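Local coordinates for protein aminoglycoside 6-adenylyltransferase (Bacillus subtilis, PDB 2PBE) that transfers the AMP or GMP moiety of ATP or GTP to the O-6 position of streptomycin and so mediates bacterial resistance to this antibiotic, at residues Glu21-Val26 with Ile47-Thr52; Gly87-Tyr92 with Asp103-Pro108; Tyr144-Pro149 with Met196-Ala201. One frame throughout, in Å; residues are numbered along the deposited sequence.

Contact 1 of 3, residues Glu21-Val26 with Ile47-Thr52; sequences ERIRLV and ISYFVT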
loop_
_atom_site.group_PDB
_atom_site.type_symbol
_atom_site.label_atom_id
_atom_site.label_comp_id
_atom_site.label_asym_id
_atom_site.label_seq_id
_atom_site.Cartn_x
_atom_site.Cartn_y
_atom_site.Cartn_z
ATOM N N GLU A 21 13.673 -8.649 -8.952
ATOM C CA GLU A 21 12.972 -9.790 -9.530
ATOM C C GLU A 21 13.073 -11.089 -8.745
ATOM O O GLU A 21 12.236 -11.970 -8.921
ATOM C CB GLU A 21 13.433 -10.009 -10.977
ATOM C CG GLU A 21 12.867 -8.947 -11.950
ATOM C CD GLU A 21 13.090 -9.266 -13.419
ATOM O OE1 GLU A 21 12.879 -10.434 -13.805
ATOM O OE2 GLU A 21 13.451 -8.347 -14.193
ATOM N N ARG A 22 14.083 -11.235 -7.883
ATOM C CA ARG A 22 14.187 -12.464 -7.101
ATOM C C ARG A 22 13.241 -12.391 -5.902
ATOM O O ARG A 22 12.805 -13.427 -5.388
ATOM C CB ARG A 22 15.614 -12.704 -6.580
ATOM C CG ARG A 22 16.719 -12.670 -7.612
ATOM C CD ARG A 22 17.594 -11.468 -7.349
ATOM N NE ARG A 22 18.951 -11.786 -6.933
ATOM C CZ ARG A 22 19.795 -10.904 -6.406
ATOM N NH1 ARG A 22 19.418 -9.639 -6.214
ATOM N NH2 ARG A 22 21.036 -11.284 -6.092
ATOM N N ILE A 23 12.924 -11.181 -5.452
ATOM C CA ILE A 23 12.041 -11.036 -4.300
ATOM C C ILE A 23 10.583 -11.097 -4.728
ATOM O O ILE A 23 10.102 -10.238 -5.463
ATOM C CB ILE A 23 12.311 -9.732 -3.537
ATOM C CG1 ILE A 23 13.783 -9.678 -3.120
ATOM C CG2 ILE A 23 11.458 -9.682 -2.271
ATOM C CD1 ILE A 23 14.190 -8.359 -2.523
ATOM N N ARG A 24 9.895 -12.126 -4.242
ATOM C CA ARG A 24 8.490 -12.366 -4.565
ATOM C C ARG A 24 7.525 -12.020 -3.436
ATOM O O ARG A 24 6.409 -11.596 -3.680
ATOM C CB ARG A 24 8.319 -13.833 -4.959
ATOM C CG ARG A 24 9.127 -14.231 -6.192
ATOM C CD ARG A 24 8.438 -13.768 -7.458
ATOM N NE ARG A 24 9.179 -12.733 -8.158
ATOM C CZ ARG A 24 8.636 -11.937 -9.069
ATOM N NH1 ARG A 24 7.349 -12.063 -9.382
ATOM N NH2 ARG A 24 9.375 -11.009 -9.673
ATOM N N LEU A 25 7.964 -12.184 -2.199
ATOM C CA LEU A 25 7.119 -11.922 -1.038
ATOM C C LEU A 25 7.921 -11.169 0.039
ATOM O O LEU A 25 9.125 -11.380 0.187
ATOM C CB LEU A 25 6.601 -13.263 -0.497
ATOM C CG LEU A 25 5.376 -13.394 0.422
ATOM C CD1 LEU A 25 5.681 -12.838 1.801
ATOM C CD2 LEU A 25 4.191 -12.669 -0.186
ATOM N N VAL A 26 7.258 -10.279 0.771
ATOM C CA VAL A 26 7.897 -9.501 1.829
ATOM C C VAL A 26 7.029 -9.515 3.070
ATOM O O VAL A 26 5.829 -9.248 2.997
ATOM C CB VAL A 26 8.113 -8.043 1.394
ATOM C CG1 VAL A 26 8.769 -7.253 2.512
ATOM C CG2 VAL A 26 8.976 -7.998 0.156
ATOM N N ILE A 47 12.556 -7.692 8.869
ATOM C CA ILE A 47 12.086 -7.909 7.520
ATOM C C ILE A 47 12.450 -9.281 6.993
ATOM O O ILE A 47 13.491 -9.826 7.340
ATOM C CB ILE A 47 12.705 -6.864 6.587
ATOM C CG1 ILE A 47 12.539 -5.467 7.197
ATOM C CG2 ILE A 47 12.069 -6.941 5.204
ATOM C CD1 ILE A 47 11.090 -5.008 7.387
ATOM N N SER A 48 11.586 -9.836 6.151
ATOM C CA SER A 48 11.828 -11.136 5.535
ATOM C C SER A 48 11.482 -11.049 4.056
ATOM O O SER A 48 10.368 -10.655 3.695
ATOM C CB SER A 48 10.948 -12.226 6.162
ATOM O OG SER A 48 11.297 -12.493 7.499
ATOM N N TYR A 49 12.435 -11.416 3.208
ATOM C CA TYR A 49 12.225 -11.427 1.763
ATOM C C TYR A 49 12.180 -12.869 1.289
ATOM O O TYR A 49 13.138 -13.619 1.485
ATOM C CB TYR A 49 13.381 -10.751 1.014
ATOM C CG TYR A 49 13.567 -9.257 1.198
ATOM C CD1 TYR A 49 12.451 -8.386 1.318
ATOM C CD2 TYR A 49 14.866 -8.689 1.124
ATOM C CE1 TYR A 49 12.631 -6.972 1.350
ATOM C CE2 TYR A 49 15.059 -7.283 1.156
ATOM C CZ TYR A 49 13.939 -6.427 1.264
ATOM O OH TYR A 49 14.125 -5.052 1.265
ATOM N N PHE A 50 11.067 -13.270 0.678
ATOM C CA PHE A 50 10.961 -14.634 0.160
ATOM C C PHE A 50 11.456 -14.492 -1.257
ATOM O O PHE A 50 10.862 -13.757 -2.050
ATOM C CB PHE A 50 9.521 -15.120 0.211
ATOM C CG PHE A 50 9.060 -15.438 1.584
ATOM C CD1 PHE A 50 9.030 -16.761 2.033
ATOM C CD2 PHE A 50 8.724 -14.408 2.476
ATOM C CE1 PHE A 50 8.676 -17.069 3.375
ATOM C CE2 PHE A 50 8.369 -14.691 3.827
ATOM C CZ PHE A 50 8.348 -16.031 4.274
ATOM N N VAL A 51 12.537 -15.189 -1.566
ATOM C CA VAL A 51 13.163 -15.073 -2.865
ATOM C C VAL A 51 13.219 -16.353 -3.687
ATOM O O VAL A 51 12.972 -17.442 -3.189
ATOM C CB VAL A 51 14.594 -14.518 -2.698
ATOM C CG1 VAL A 51 14.562 -13.298 -1.808
ATOM C CG2 VAL A 51 15.510 -15.573 -2.084
ATOM N N THR A 52 13.571 -16.202 -4.954
ATOM C CA THR A 52 13.674 -17.350 -5.838
ATOM C C THR A 52 15.036 -18.036 -5.649
ATOM O O THR A 52 15.089 -19.252 -5.410
ATOM C CB THR A 52 13.512 -16.923 -7.313
ATOM O OG1 THR A 52 14.408 -15.840 -7.591
ATOM C CG2 THR A 52 12.088 -16.492 -7.590
#

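Contact 2 of 3, residues Gly87-Tyr92 with Asp103-Pro108; sequences GNWFSY and DLTLIP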
loop_
_atom_site.group_PDB
_atom_site.type_symbol
_atom_site.label_atom_id
_atom_site.label_comp_id
_atom_site.label_asym_id
_atom_site.label_seq_id
_atom_site.Cartn_x
_atom_site.Cartn_y
_atom_site.Cartn_z
ATOM N N GLY A 87 17.890 -23.549 9.094
ATOM C CA GLY A 87 17.411 -24.216 7.897
ATOM C C GLY A 87 18.065 -23.730 6.622
ATOM O O GLY A 87 19.287 -23.706 6.518
ATOM N N ASN A 88 17.240 -23.340 5.653
ATOM C CA ASN A 88 17.724 -22.846 4.365
ATOM C C ASN A 88 17.684 -21.342 4.305
ATOM O O ASN A 88 17.766 -20.748 3.222
ATOM C CB ASN A 88 16.877 -23.405 3.237
ATOM C CG ASN A 88 17.286 -24.782 2.869
ATOM O OD1 ASN A 88 18.397 -24.996 2.372
ATOM N ND2 ASN A 88 16.410 -25.748 3.132
ATOM N N TRP A 89 17.531 -20.734 5.477
ATOM C CA TRP A 89 17.487 -19.294 5.545
ATOM C C TRP A 89 18.900 -18.779 5.554
ATOM O O TRP A 89 19.867 -19.532 5.694
ATOM C CB TRP A 89 16.861 -18.800 6.836
ATOM C CG TRP A 89 15.410 -19.101 7.162
ATOM C CD1 TRP A 89 14.731 -18.561 8.221
ATOM C CD2 TRP A 89 14.505 -20.018 6.533
ATOM N NE1 TRP A 89 13.476 -19.080 8.305
ATOM C CE2 TRP A 89 13.293 -19.976 7.291
ATOM C CE3 TRP A 89 14.582 -20.876 5.417
ATOM C CZ2 TRP A 89 12.158 -20.765 6.969
ATOM C CZ3 TRP A 89 13.460 -21.671 5.088
ATOM C CH2 TRP A 89 12.253 -21.605 5.875
ATOM N N PHE A 90 18.982 -17.464 5.443
ATOM C CA PHE A 90 20.232 -16.744 5.489
ATOM C C PHE A 90 19.786 -15.352 5.890
ATOM O O PHE A 90 18.925 -14.753 5.244
ATOM C CB PHE A 90 20.903 -16.709 4.118
ATOM C CG PHE A 90 22.380 -16.457 4.191
ATOM C CD1 PHE A 90 23.260 -17.476 4.601
ATOM C CD2 PHE A 90 22.900 -15.187 3.892
ATOM C CE1 PHE A 90 24.654 -17.234 4.711
ATOM C CE2 PHE A 90 24.298 -14.922 3.998
ATOM C CZ PHE A 90 25.178 -15.955 4.411
ATOM N N SER A 91 20.352 -14.841 6.970
ATOM C CA SER A 91 19.961 -13.528 7.422
ATOM C C SER A 91 21.147 -12.610 7.627
ATOM O O SER A 91 22.295 -13.021 7.513
ATOM C CB SER A 91 19.180 -13.667 8.709
ATOM O OG SER A 91 19.946 -14.379 9.650
ATOM N N TYR A 92 20.848 -11.358 7.940
ATOM C CA TYR A 92 21.852 -10.343 8.168
ATOM C C TYR A 92 21.380 -9.509 9.339
ATOM O O TYR A 92 20.190 -9.228 9.447
ATOM C CB TYR A 92 21.964 -9.434 6.950
ATOM C CG TYR A 92 22.255 -10.147 5.648
ATOM C CD1 TYR A 92 23.591 -10.286 5.184
ATOM C CD2 TYR A 92 21.205 -10.692 4.857
ATOM C CE1 TYR A 92 23.879 -10.946 3.956
ATOM C CE2 TYR A 92 21.474 -11.371 3.625
ATOM C CZ TYR A 92 22.820 -11.489 3.183
ATOM O OH TYR A 92 23.114 -12.126 2.001
ATOM N N ASP A 103 17.076 -6.499 10.839
ATOM C CA ASP A 103 17.229 -7.936 10.916
ATOM C C ASP A 103 16.514 -8.431 9.655
ATOM O O ASP A 103 15.292 -8.446 9.589
ATOM C CB ASP A 103 16.541 -8.470 12.161
ATOM C CG ASP A 103 17.467 -9.301 13.015
ATOM O OD1 ASP A 103 17.962 -10.334 12.506
ATOM O OD2 ASP A 103 17.706 -8.917 14.191
ATOM N N LEU A 104 17.286 -8.798 8.640
ATOM C CA LEU A 104 16.730 -9.254 7.364
ATOM C C LEU A 104 16.941 -10.734 7.123
ATOM O O LEU A 104 18.064 -11.212 7.169
ATOM C CB LEU A 104 17.380 -8.466 6.224
ATOM C CG LEU A 104 16.918 -8.709 4.791
ATOM C CD1 LEU A 104 15.543 -8.090 4.587
ATOM C CD2 LEU A 104 17.907 -8.071 3.844
ATOM N N THR A 105 15.867 -11.461 6.852
ATOM C CA THR A 105 15.993 -12.887 6.588
ATOM C C THR A 105 15.616 -13.167 5.149
ATOM O O THR A 105 14.675 -12.576 4.631
ATOM C CB THR A 105 15.078 -13.715 7.502
ATOM O OG1 THR A 105 15.356 -13.397 8.867
ATOM C CG2 THR A 105 15.298 -15.204 7.285
ATOM N N LEU A 106 16.365 -14.059 4.510
ATOM C CA LEU A 106 16.105 -14.452 3.123
ATOM C C LEU A 106 15.608 -15.895 3.136
ATOM O O LEU A 106 16.380 -16.843 3.295
ATOM C CB LEU A 106 17.370 -14.334 2.255
ATOM C CG LEU A 106 18.040 -12.959 2.106
ATOM C CD1 LEU A 106 19.235 -13.077 1.159
ATOM C CD2 LEU A 106 17.062 -11.932 1.581
ATOM N N ILE A 107 14.301 -16.051 2.997
ATOM C CA ILE A 107 13.667 -17.357 3.003
ATOM C C ILE A 107 13.361 -17.817 1.581
ATOM O O ILE A 107 12.928 -17.022 0.756
ATOM C CB ILE A 107 12.350 -17.284 3.790
ATOM C CG1 ILE A 107 12.615 -16.670 5.169
ATOM C CG2 ILE A 107 11.714 -18.666 3.889
ATOM C CD1 ILE A 107 11.356 -16.374 5.954
ATOM N N PRO A 108 13.603 -19.101 1.267
ATOM C CA PRO A 108 13.303 -19.563 -0.092
ATOM C C PRO A 108 11.790 -19.435 -0.336
ATOM O O PRO A 108 10.982 -19.809 0.518
ATOM C CB PRO A 108 13.768 -21.005 -0.071
ATOM C CG PRO A 108 14.903 -20.974 0.897
ATOM C CD PRO A 108 14.359 -20.126 2.011
#

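Contact 3 of 3, residues Tyr144-Pro149 with Met196-Ala201; sequences YWIKRP and MAWHIA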
loop_
_atom_site.group_PDB
_atom_site.type_symbol
_atom_site.label_atom_id
_atom_site.label_comp_id
_atom_site.label_asym_id
_atom_site.label_seq_id
_atom_site.Cartn_x
_atom_site.Cartn_y
_atom_site.Cartn_z
ATOM N N TYR A 144 -6.086 -2.147 5.087
ATOM C CA TYR A 144 -5.069 -1.681 4.163
ATOM C C TYR A 144 -4.685 -2.680 3.079
ATOM O O TYR A 144 -3.930 -2.346 2.166
ATOM C CB TYR A 144 -3.813 -1.288 4.934
ATOM C CG TYR A 144 -4.044 -0.261 6.008
ATOM C CD1 TYR A 144 -4.390 1.073 5.676
ATOM C CD2 TYR A 144 -3.903 -0.602 7.377
ATOM C CE1 TYR A 144 -4.593 2.067 6.698
ATOM C CE2 TYR A 144 -4.095 0.380 8.413
ATOM C CZ TYR A 144 -4.436 1.713 8.059
ATOM O OH TYR A 144 -4.609 2.670 9.037
ATOM N N TRP A 145 -5.211 -3.896 3.155
ATOM C CA TRP A 145 -4.852 -4.906 2.172
ATOM C C TRP A 145 -5.436 -4.661 0.784
ATOM O O TRP A 145 -6.633 -4.427 0.637
ATOM C CB TRP A 145 -5.249 -6.313 2.635
ATOM C CG TRP A 145 -4.543 -7.377 1.846
ATOM C CD1 TRP A 145 -5.124 -8.344 1.077
ATOM C CD2 TRP A 145 -3.125 -7.567 1.734
ATOM N NE1 TRP A 145 -4.159 -9.133 0.493
ATOM C CE2 TRP A 145 -2.924 -8.684 0.872
ATOM C CE3 TRP A 145 -2.001 -6.904 2.275
ATOM C CZ2 TRP A 145 -1.634 -9.165 0.529
ATOM C CZ3 TRP A 145 -0.703 -7.381 1.936
ATOM C CH2 TRP A 145 -0.545 -8.510 1.064
ATOM N N ILE A 146 -4.577 -4.734 -0.227
ATOM C CA ILE A 146 -4.985 -4.532 -1.613
ATOM C C ILE A 146 -4.644 -5.752 -2.467
ATOM O O ILE A 146 -3.555 -6.300 -2.355
ATOM C CB ILE A 146 -4.301 -3.254 -2.202
ATOM C CG1 ILE A 146 -4.941 -1.997 -1.601
ATOM C CG2 ILE A 146 -4.362 -3.253 -3.746
ATOM C CD1 ILE A 146 -6.415 -1.807 -1.949
ATOM N N LYS A 147 -5.587 -6.168 -3.307
ATOM C CA LYS A 147 -5.425 -7.295 -4.225
ATOM C C LYS A 147 -6.579 -7.193 -5.219
ATOM O O LYS A 147 -7.528 -6.456 -4.969
ATOM C CB LYS A 147 -5.486 -8.622 -3.478
ATOM C CG LYS A 147 -6.645 -8.768 -2.525
ATOM C CD LYS A 147 -6.876 -10.226 -2.152
ATOM C CE LYS A 147 -7.557 -10.974 -3.302
ATOM N NZ LYS A 147 -8.894 -10.367 -3.637
ATOM N N ARG A 148 -6.495 -7.914 -6.340
ATOM C CA ARG A 148 -7.538 -7.850 -7.375
ATOM C C ARG A 148 -8.936 -7.962 -6.755
ATOM O O ARG A 148 -9.264 -8.957 -6.089
ATOM C CB ARG A 148 -7.351 -8.946 -8.446
ATOM C CG ARG A 148 -8.086 -8.644 -9.780
ATOM C CD ARG A 148 -8.567 -9.924 -10.467
ATOM N NE ARG A 148 -9.375 -10.680 -9.511
ATOM C CZ ARG A 148 -10.378 -11.514 -9.803
ATOM N NH1 ARG A 148 -10.726 -11.732 -11.065
ATOM N NH2 ARG A 148 -11.061 -12.103 -8.825
ATOM N N PRO A 149 -9.782 -6.955 -6.978
ATOM C CA PRO A 149 -11.112 -7.040 -6.387
ATOM C C PRO A 149 -12.001 -8.026 -7.102
ATOM O O PRO A 149 -11.785 -8.322 -8.281
ATOM C CB PRO A 149 -11.637 -5.615 -6.517
ATOM C CG PRO A 149 -11.029 -5.164 -7.803
ATOM C CD PRO A 149 -9.602 -5.676 -7.693
HETATM N N MSE A 196 -7.531 3.378 -6.690
HETATM C CA MSE A 196 -6.304 3.623 -7.419
HETATM C C MSE A 196 -5.329 2.469 -7.196
HETATM O O MSE A 196 -4.611 2.063 -8.111
HETATM C CB MSE A 196 -5.688 4.943 -6.962
HETATM C CG MSE A 196 -6.519 6.151 -7.358
HETATM SE SE MSE A 196 -5.897 7.881 -6.676
HETATM C CE MSE A 196 -4.645 8.425 -8.053
ATOM N N ALA A 197 -5.318 1.933 -5.981
ATOM C CA ALA A 197 -4.435 0.822 -5.666
ATOM C C ALA A 197 -4.859 -0.404 -6.463
ATOM O O ALA A 197 -4.007 -1.139 -6.975
ATOM C CB ALA A 197 -4.468 0.526 -4.176
ATOM N N TRP A 198 -6.171 -0.608 -6.581
ATOM C CA TRP A 198 -6.691 -1.755 -7.330
ATOM C C TRP A 198 -6.299 -1.632 -8.799
ATOM O O TRP A 198 -6.114 -2.632 -9.502
ATOM C CB TRP A 198 -8.214 -1.839 -7.222
ATOM C CG TRP A 198 -8.759 -2.436 -5.921
ATOM C CD1 TRP A 198 -8.059 -3.166 -4.997
ATOM C CD2 TRP A 198 -10.123 -2.437 -5.477
ATOM N NE1 TRP A 198 -8.896 -3.627 -4.011
ATOM C CE2 TRP A 198 -10.169 -3.202 -4.272
ATOM C CE3 TRP A 198 -11.323 -1.872 -5.977
ATOM C CZ2 TRP A 198 -11.376 -3.423 -3.545
ATOM C CZ3 TRP A 198 -12.536 -2.091 -5.262
ATOM C CH2 TRP A 198 -12.540 -2.866 -4.051
ATOM N N HIS A 199 -6.191 -0.394 -9.269
ATOM C CA HIS A 199 -5.789 -0.161 -10.644
ATOM C C HIS A 199 -4.311 -0.563 -10.799
ATOM O O HIS A 199 -3.947 -1.239 -11.752
ATOM C CB HIS A 199 -5.977 1.317 -10.992
ATOM C CG HIS A 199 -5.547 1.669 -12.378
ATOM N ND1 HIS A 199 -6.110 1.095 -13.495
ATOM C CD2 HIS A 199 -4.588 2.517 -12.823
ATOM C CE1 HIS A 199 -5.512 1.572 -14.575
ATOM N NE2 HIS A 199 -4.586 2.433 -14.194
ATOM N N ILE A 200 -3.475 -0.146 -9.850
ATOM C CA ILE A 200 -2.036 -0.439 -9.889
ATOM C C ILE A 200 -1.894 -1.967 -9.827
ATOM O O ILE A 200 -1.108 -2.590 -10.564
ATOM C CB ILE A 200 -1.292 0.248 -8.677
ATOM C CG1 ILE A 200 -1.355 1.785 -8.765
ATOM C CG2 ILE A 200 0.149 -0.194 -8.647
ATOM C CD1 ILE A 200 -0.749 2.401 -10.067
ATOM N N ALA A 201 -2.678 -2.571 -8.939
ATOM C CA ALA A 201 -2.688 -4.030 -8.785
ATOM C C ALA A 201 -3.086 -4.757 -10.078
ATOM O O ALA A 201 -2.730 -5.920 -10.293
ATOM C CB ALA A 201 -3.624 -4.410 -7.694
HETATM O O HOH W 1 -8.736 -5.763 -1.676
#

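Contact 1 of 3, residues Glu21-Val26 with Ile47-Thr52
Leu25 carries CG opposite its backbone N (chi1 -161°), whereas the CG of Phe50 stands beside its own N (chi1 -73°). These torsions lay the two side chains next to each other, pointing the same way. Leu25 CD1 comes to 3.5 Å from Phe50 CD2. Ile23 is on the other face of the sheet. Its CG1 sits beside the backbone N and the chain runs on extended (chi2 172°). CD1 therefore lies over one face of the Tyr49 ring, 3.8 Å from its centroid, as a CH-pi contact. Val26 runs alongside Tyr49, with CG2 near ring atom CD1, and Val51 CG1 meets Ile23 CG1.

Strands 23-26 and 47-51 are antiparallel neighbours in the mixed sheet of this nucleotidyltransferase. A classic beta bulge interrupts them: Arg24 and Leu25 both face Phe50. Phe50 O accepts Arg24 N at 2.9 Å and, more weakly, Leu25 N at 3.3 Å. Past the bulge, Phe50 N donates to Leu25 O at 2.8 Å. On the other side of it, Thr52 N reaches Arg22 O at 2.9 Å.

The Arg24 guanidinium folds back on its own segment. Arg24 NE and NH2 grip Glu21 O side-on, at 3.2 Å and 3.1 Å, with the oxygen near the guanidinium plane. NH1 forms a salt bridge with Asp130, so all three guanidinium nitrogens have a partner. Helix 6-19 packs on the face that bears Ile23 and Val26, and its Phe13 O is hydrogen-bonded to Tyr49 OH.

Contact 2 of 3, residues Gly87-Tyr92 with Asp103-Pro108
Trp89 packs on Thr105, Ile107 and Pro108 at the end of the beta hairpin of strands 90-96 and 101-108 that lies away from its turn. Its CB lies near Thr105 CG2 and Leu106 O. A chi1 of -64° puts CG beside the backbone N and turns the indole over the partner strand. CG and CD1 meet Thr105 CG2, which is 3.5 Å from Trp89 CD1. NE1 and CE2 pass Ile107 CG1. CE3 and CZ3 come against Pro108 CD, 3.5 Å from Trp89 CE3, and the two side chains cross at about a right angle. At the far end, CH2 meets Ile107 CG2. Ile107 CG2 sits over one face of the Trp89 six-membered ring, 3.6 Å from its centroid and 11° off the normal, as a CH-pi contact. The aliphatic groups of three residues thus line the indole from CB to its tip.

The backbones of the hairpin are antiparallel. Tyr92 and Leu104 form a hydrogen-bonded pair: Tyr92 N gives to Leu104 O at 2.9 Å and Leu104 N to Tyr92 O at 3.0 Å. Leu106 N donates to Phe90 O at 2.8 Å. Between these bonds, Ser91 and Thr105 are a non-hydrogen-bonded pair, on the face away from Tyr92 and Leu106. The hydroxyl of Ser91 is hydrogen-bonded to Glu77. Strand 45-51 flanks strand 101-108, with Leu104 touching Ile47 and Tyr49. Helix 54-58 contributes Phe57, which touches Leu106. On the same face as Leu104, the Tyr92 ring presents its edge to Leu106: Leu106 CD1 lies near the ring plane, 3.7 Å from Tyr92 CE2.

Contact 3 of 3, residues Tyr144-Pro149 with Met196-Ala201
Pro149 lies over the indole of Trp198. Pro149 CB sits above the centre of the Trp198 six-membered ring, 3.5 Å from the centroid and only 5° off the normal, which is a CH-pi contact. CG and CD of the proline follow the same face toward the five-membered ring. Ile146 meets the indole differently. The two side chains cross at about a right angle, and Ile146 CD1 comes to 3.7 Å from Trp198 CD1. With chi1 at -73°, Ile146 CG1 stands beside its backbone N and also reaches Ala197 CB at 3.6 Å. Its other branch, CG2, approaches Ala197 CB and, one helical turn on, the more distant Ala201 CB.

The contact seats helix 177-204 on the short strand 145-146, an outermost strand of the mixed sheet, and on the loop after it. Strand 207-209 is the sheet neighbour of strand 145-146, and its Phe208 is backbone-bonded to Ile146. Leu263 of helix 238-263 touches Pro149. The indole nitrogen is served by water. Trp198 NE1 donates to a water 3.2 Å away, at the ring edge and in its plane. This water donates weakly to Trp145 O. Lys147 NZ folds over to Arg148 O at 2.9 Å.

Contacts 1 and 2 are neighbours in one sheet, joined where strand 45-51 runs beside strand 101-108. Tyr49 N to Thr105 O and Ile47 O to Thr105 N are probable hydrogen bonds between them, and Phe50 packs on Ile107. Contact 1 is the more buried; contact 2 is partly buried, with Asn88, Trp89 and Pro108 more exposed at the end away from the turn. Both combine backbone bonds with side-chain packing. Contact 3 lies about 20 Å from contact 1 and 28 Å from contact 2, centre to centre, yet uses a strand of the same sheet at its far border. It is buried, joins strand to helix, and rests on apolar packing, with a weak water bridge, and not on paired strands.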